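Local coordinates for protein lipoxygenase (PDB 5EK8) that probably catalyses the insertion of molecular oxygen into polyunsaturated fatty acids, using a non-heme iron, at residues 263-274 and 508-516. Residues are numbered along the deposited sequence; the frame is centred on the assembly and turned at random.
Sequences LKRSKSDPNQFK and NTDSDYEWY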
loop_
_atom_site.group_PDB
_atom_site.type_symbol
_atom_site.label_atom_id
_atom_site.label_comp_id
_atom_site.label_asym_id
_atom_site.label_seq_id
_atom_site.Cartn_x
_atom_site.Cartn_y
_atom_site.Cartn_z
ATOM N N LEU A 263 -18.082 6.540 -12.208
ATOM C CA LEU A 263 -19.252 7.405 -12.326
ATOM C C LEU A 263 -20.589 6.714 -12.051
ATOM O O LEU A 263 -20.714 5.491 -12.132
ATOM C CB LEU A 263 -19.293 8.032 -13.721
ATOM C CG LEU A 263 -18.180 9.018 -14.076
ATOM C CD1 LEU A 263 -18.533 9.724 -15.366
ATOM C CD2 LEU A 263 -17.950 10.024 -12.960
ATOM N N LYS A 264 -21.589 7.524 -11.724
ATOM C CA LYS A 264 -22.951 7.038 -11.594
ATOM C C LYS A 264 -23.738 7.409 -12.848
ATOM O O LYS A 264 -23.703 8.549 -13.304
ATOM C CB LYS A 264 -23.618 7.607 -10.339
ATOM C CG LYS A 264 -22.885 7.250 -9.051
ATOM C CD LYS A 264 -23.736 7.487 -7.808
ATOM C CE LYS A 264 -23.789 8.955 -7.420
ATOM N NZ LYS A 264 -24.449 9.150 -6.096
ATOM N N ARG A 265 -24.417 6.418 -13.409
ATOM C CA ARG A 265 -25.243 6.574 -14.593
ATOM C C ARG A 265 -26.703 6.717 -14.177
ATOM O O ARG A 265 -27.131 6.130 -13.182
ATOM C CB ARG A 265 -25.052 5.371 -15.520
ATOM C CG ARG A 265 -25.603 5.530 -16.921
ATOM C CD ARG A 265 -25.110 4.387 -17.800
ATOM N NE ARG A 265 -25.317 4.655 -19.220
ATOM C CZ ARG A 265 -24.768 3.949 -20.204
ATOM N NH1 ARG A 265 -23.968 2.929 -19.920
ATOM N NH2 ARG A 265 -25.013 4.265 -21.472
ATOM N N SER A 266 -27.464 7.499 -14.931
ATOM C CA SER A 266 -28.879 7.674 -14.635
ATOM C C SER A 266 -29.678 6.479 -15.138
ATOM O O SER A 266 -29.335 5.873 -16.153
ATOM C CB SER A 266 -29.406 8.969 -15.251
ATOM O OG SER A 266 -30.817 9.049 -15.143
ATOM N N LYS A 267 -30.740 6.137 -14.418
ATOM C CA LYS A 267 -31.551 4.981 -14.774
ATOM C C LYS A 267 -32.540 5.334 -15.877
ATOM O O LYS A 267 -32.848 4.508 -16.734
ATOM C CB LYS A 267 -32.288 4.444 -13.547
ATOM C CG LYS A 267 -31.365 3.922 -12.459
ATOM C CD LYS A 267 -32.124 3.628 -11.174
ATOM C CE LYS A 267 -31.160 3.276 -10.046
ATOM N NZ LYS A 267 -31.859 2.959 -8.769
ATOM N N SER A 268 -33.032 6.567 -15.857
ATOM C CA SER A 268 -33.949 7.029 -16.888
ATOM C C SER A 268 -33.187 7.445 -18.147
ATOM O O SER A 268 -33.444 6.927 -19.234
ATOM C CB SER A 268 -34.803 8.184 -16.364
ATOM O OG SER A 268 -34.018 9.099 -15.620
ATOM N N ASP A 269 -32.242 8.372 -17.992
ATOM C CA ASP A 269 -31.421 8.843 -19.105
ATOM C C ASP A 269 -30.013 8.258 -19.020
ATOM O O ASP A 269 -29.162 8.784 -18.309
ATOM C CB ASP A 269 -31.356 10.375 -19.113
ATOM C CG ASP A 269 -30.788 10.941 -20.409
ATOM O OD1 ASP A 269 -30.225 10.176 -21.222
ATOM O OD2 ASP A 269 -30.905 12.167 -20.610
ATOM N N PRO A 270 -29.755 7.175 -19.766
ATOM C CA PRO A 270 -28.466 6.478 -19.673
ATOM C C PRO A 270 -27.303 7.260 -20.296
ATOM O O PRO A 270 -26.171 6.772 -20.310
ATOM C CB PRO A 270 -28.725 5.177 -20.436
ATOM C CG PRO A 270 -29.760 5.551 -21.448
ATOM C CD PRO A 270 -30.644 6.567 -20.773
ATOM N N ASN A 271 -27.572 8.455 -20.811
ATOM C CA ASN A 271 -26.498 9.313 -21.306
ATOM C C ASN A 271 -26.084 10.334 -20.256
ATOM O O ASN A 271 -25.127 11.085 -20.444
ATOM C CB ASN A 271 -26.915 10.027 -22.589
ATOM C CG ASN A 271 -26.907 9.108 -23.797
ATOM O OD1 ASN A 271 -26.061 8.220 -23.914
ATOM N ND2 ASN A 271 -27.855 9.320 -24.704
ATOM N N GLN A 272 -26.817 10.354 -19.147
ATOM C CA GLN A 272 -26.509 11.252 -18.039
ATOM C C GLN A 272 -25.649 10.551 -17.000
ATOM O O GLN A 272 -25.889 9.395 -16.659
ATOM C CB GLN A 272 -27.790 11.783 -17.396
ATOM C CG GLN A 272 -28.458 12.885 -18.193
ATOM C CD GLN A 272 -27.649 14.165 -18.195
ATOM O OE1 GLN A 272 -26.958 14.479 -17.223
ATOM N NE2 GLN A 272 -27.722 14.909 -19.294
ATOM N N PHE A 273 -24.636 11.260 -16.513
ATOM C CA PHE A 273 -23.683 10.721 -15.553
ATOM C C PHE A 273 -23.455 11.733 -14.446
ATOM O O PHE A 273 -23.795 12.906 -14.593
ATOM C CB PHE A 273 -22.350 10.374 -16.224
ATOM C CG PHE A 273 -22.399 9.149 -17.092
ATOM C CD1 PHE A 273 -21.920 7.937 -16.627
ATOM C CD2 PHE A 273 -22.912 9.210 -18.377
ATOM C CE1 PHE A 273 -21.953 6.810 -17.424
ATOM C CE2 PHE A 273 -22.954 8.083 -19.179
ATOM C CZ PHE A 273 -22.472 6.881 -18.702
ATOM N N LYS A 274 -22.881 11.278 -13.340
ATOM C CA LYS A 274 -22.539 12.169 -12.243
ATOM C C LYS A 274 -21.554 11.529 -11.280
ATOM O O LYS A 274 -21.376 10.310 -11.268
ATOM C CB LYS A 274 -23.789 12.600 -11.477
ATOM C CG LYS A 274 -24.406 11.501 -10.635
ATOM C CD LYS A 274 -25.522 12.035 -9.755
ATOM C CE LYS A 274 -25.006 13.034 -8.742
ATOM N NZ LYS A 274 -26.062 13.375 -7.740
ATOM N N ASN A 508 -24.089 5.501 -2.362
ATOM C CA ASN A 508 -25.023 6.203 -3.231
ATOM C C ASN A 508 -26.374 6.418 -2.552
ATOM O O ASN A 508 -27.028 5.465 -2.117
ATOM C CB ASN A 508 -25.203 5.440 -4.543
ATOM C CG ASN A 508 -26.109 6.163 -5.520
ATOM O OD1 ASN A 508 -26.371 7.357 -5.377
ATOM N ND2 ASN A 508 -26.591 5.440 -6.523
ATOM N N THR A 509 -26.784 7.678 -2.467
ATOM C CA THR A 509 -28.038 8.046 -1.824
ATOM C C THR A 509 -29.084 8.382 -2.880
ATOM O O THR A 509 -30.266 8.546 -2.578
ATOM C CB THR A 509 -27.858 9.251 -0.879
ATOM O OG1 THR A 509 -26.682 9.067 -0.081
ATOM C CG2 THR A 509 -29.065 9.412 0.037
ATOM N N ASP A 510 -28.640 8.479 -4.128
ATOM C CA ASP A 510 -29.522 8.855 -5.223
ATOM C C ASP A 510 -30.416 7.710 -5.690
ATOM O O ASP A 510 -29.970 6.572 -5.841
ATOM C CB ASP A 510 -28.700 9.381 -6.397
ATOM C CG ASP A 510 -28.045 10.714 -6.095
ATOM O OD1 ASP A 510 -26.952 10.982 -6.644
ATOM O OD2 ASP A 510 -28.629 11.489 -5.306
ATOM N N SER A 511 -31.684 8.029 -5.918
ATOM C CA SER A 511 -32.653 7.055 -6.399
ATOM C C SER A 511 -32.584 6.953 -7.917
ATOM O O SER A 511 -32.798 5.884 -8.495
ATOM C CB SER A 511 -34.064 7.443 -5.954
ATOM O OG SER A 511 -34.079 7.845 -4.594
ATOM N N ASP A 512 -32.262 8.078 -8.552
ATOM C CA ASP A 512 -32.223 8.181 -10.007
ATOM C C ASP A 512 -30.947 7.563 -10.572
ATOM O O ASP A 512 -30.942 7.015 -11.674
ATOM C CB ASP A 512 -32.340 9.651 -10.434
ATOM C CG ASP A 512 -32.787 9.816 -11.884
ATOM O OD1 ASP A 512 -32.636 8.864 -12.683
ATOM O OD2 ASP A 512 -33.296 10.907 -12.226
ATOM N N TYR A 513 -29.865 7.642 -9.809
ATOM C CA TYR A 513 -28.566 7.219 -10.313
ATOM C C TYR A 513 -28.074 5.931 -9.670
ATOM O O TYR A 513 -28.304 5.687 -8.488
ATOM C CB TYR A 513 -27.531 8.322 -10.095
ATOM C CG TYR A 513 -27.626 9.468 -11.072
ATOM C CD1 TYR A 513 -26.793 9.520 -12.183
ATOM C CD2 TYR A 513 -28.537 10.500 -10.884
ATOM C CE1 TYR A 513 -26.858 10.564 -13.083
ATOM C CE2 TYR A 513 -28.612 11.556 -11.785
ATOM C CZ TYR A 513 -27.766 11.579 -12.883
ATOM O OH TYR A 513 -27.820 12.611 -13.793
ATOM N N GLU A 514 -27.389 5.115 -10.465
ATOM C CA GLU A 514 -26.750 3.907 -9.962
ATOM C C GLU A 514 -25.308 3.868 -10.447
ATOM O O GLU A 514 -24.985 4.494 -11.441
ATOM C CB GLU A 514 -27.504 2.660 -10.424
ATOM C CG GLU A 514 -27.403 1.508 -9.448
ATOM C CD GLU A 514 -27.831 1.911 -8.048
ATOM O OE1 GLU A 514 -29.048 2.114 -7.835
ATOM O OE2 GLU A 514 -26.945 2.039 -7.170
ATOM N N TRP A 515 -24.438 3.145 -9.753
ATOM C CA TRP A 515 -23.077 2.975 -10.245
ATOM C C TRP A 515 -23.117 2.321 -11.627
ATOM O O TRP A 515 -23.748 1.281 -11.807
ATOM C CB TRP A 515 -22.245 2.142 -9.273
ATOM C CG TRP A 515 -22.176 2.719 -7.886
ATOM C CD1 TRP A 515 -22.831 2.267 -6.780
ATOM C CD2 TRP A 515 -21.409 3.855 -7.461
ATOM N NE1 TRP A 515 -22.518 3.046 -5.692
ATOM C CE2 TRP A 515 -21.653 4.031 -6.084
ATOM C CE3 TRP A 515 -20.544 4.739 -8.111
ATOM C CZ2 TRP A 515 -21.058 5.050 -5.345
ATOM C CZ3 TRP A 515 -19.957 5.752 -7.374
ATOM C CH2 TRP A 515 -20.215 5.898 -6.006
ATOM N N TYR A 516 -22.459 2.937 -12.600
ATOM C CA TYR A 516 -22.552 2.480 -13.981
ATOM C C TYR A 516 -21.934 1.096 -14.157
ATOM O O TYR A 516 -22.290 0.366 -15.079
ATOM C CB TYR A 516 -21.875 3.485 -14.921
ATOM C CG TYR A 516 -20.398 3.231 -15.149
ATOM C CD1 TYR A 516 -19.955 2.568 -16.285
ATOM C CD2 TYR A 516 -19.450 3.647 -14.225
ATOM C CE1 TYR A 516 -18.610 2.328 -16.494
ATOM C CE2 TYR A 516 -18.104 3.413 -14.427
ATOM C CZ TYR A 516 -17.689 2.754 -15.564
ATOM O OH TYR A 516 -16.351 2.515 -15.772
#
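The ring of Y513 is sandwiched: K274 CD lies over the centre of one face, 3.5 Å from the ring centroid, and S266 CB sits nearer the rim of the other, while the carbonyl of K264 meets the edge. W515 takes K264 CG over one face of its six-membered ring, 3.6 Å from CE3. At Y516 the contact is edge-on, with L263 O in the ring plane beside CD2; the same oxygen accepts a hydrogen bond from the backbone N-H of Y516.

The backbone here is antiparallel sheet, away from the iron and sodium sites: 513-515, from over 230 residues further along the chain, supplies an outermost strand beside 264-266, which pairs on its other side with 272-277. R265 and E514 form the hydrogen-bonded pair.

Past the rings, K264 and K274 converge on D510. Both chains bend at chi3 (-78° in K264, -64° in K274), which turns each ammonium toward OD1, and the two approach from opposite faces of the carboxylate, K274 NZ at 2.8 Å and K264 NZ at 3.1 Å. K264 NZ also bonds N508 OD1 at 2.7 Å, from above the amide plane; D510 N reaches that oxygen from the other face, closing an Asx turn. With an alanine instead of this lysine, N508 OD1 would probably lose its ammonium partner, D510 one of its two lysines, and the W515 ring its CH-pi contact with the methylene. K274 NZ also makes a salt bridge to E294 and a hydrogen bond to Y296, both on strand 291-300.

K267 N bonds D512 O, and its extended side chain runs on to place NZ 3.1 Å from E514 OE1, in a salt bridge. S266 OG gives its proton to D512 OD1.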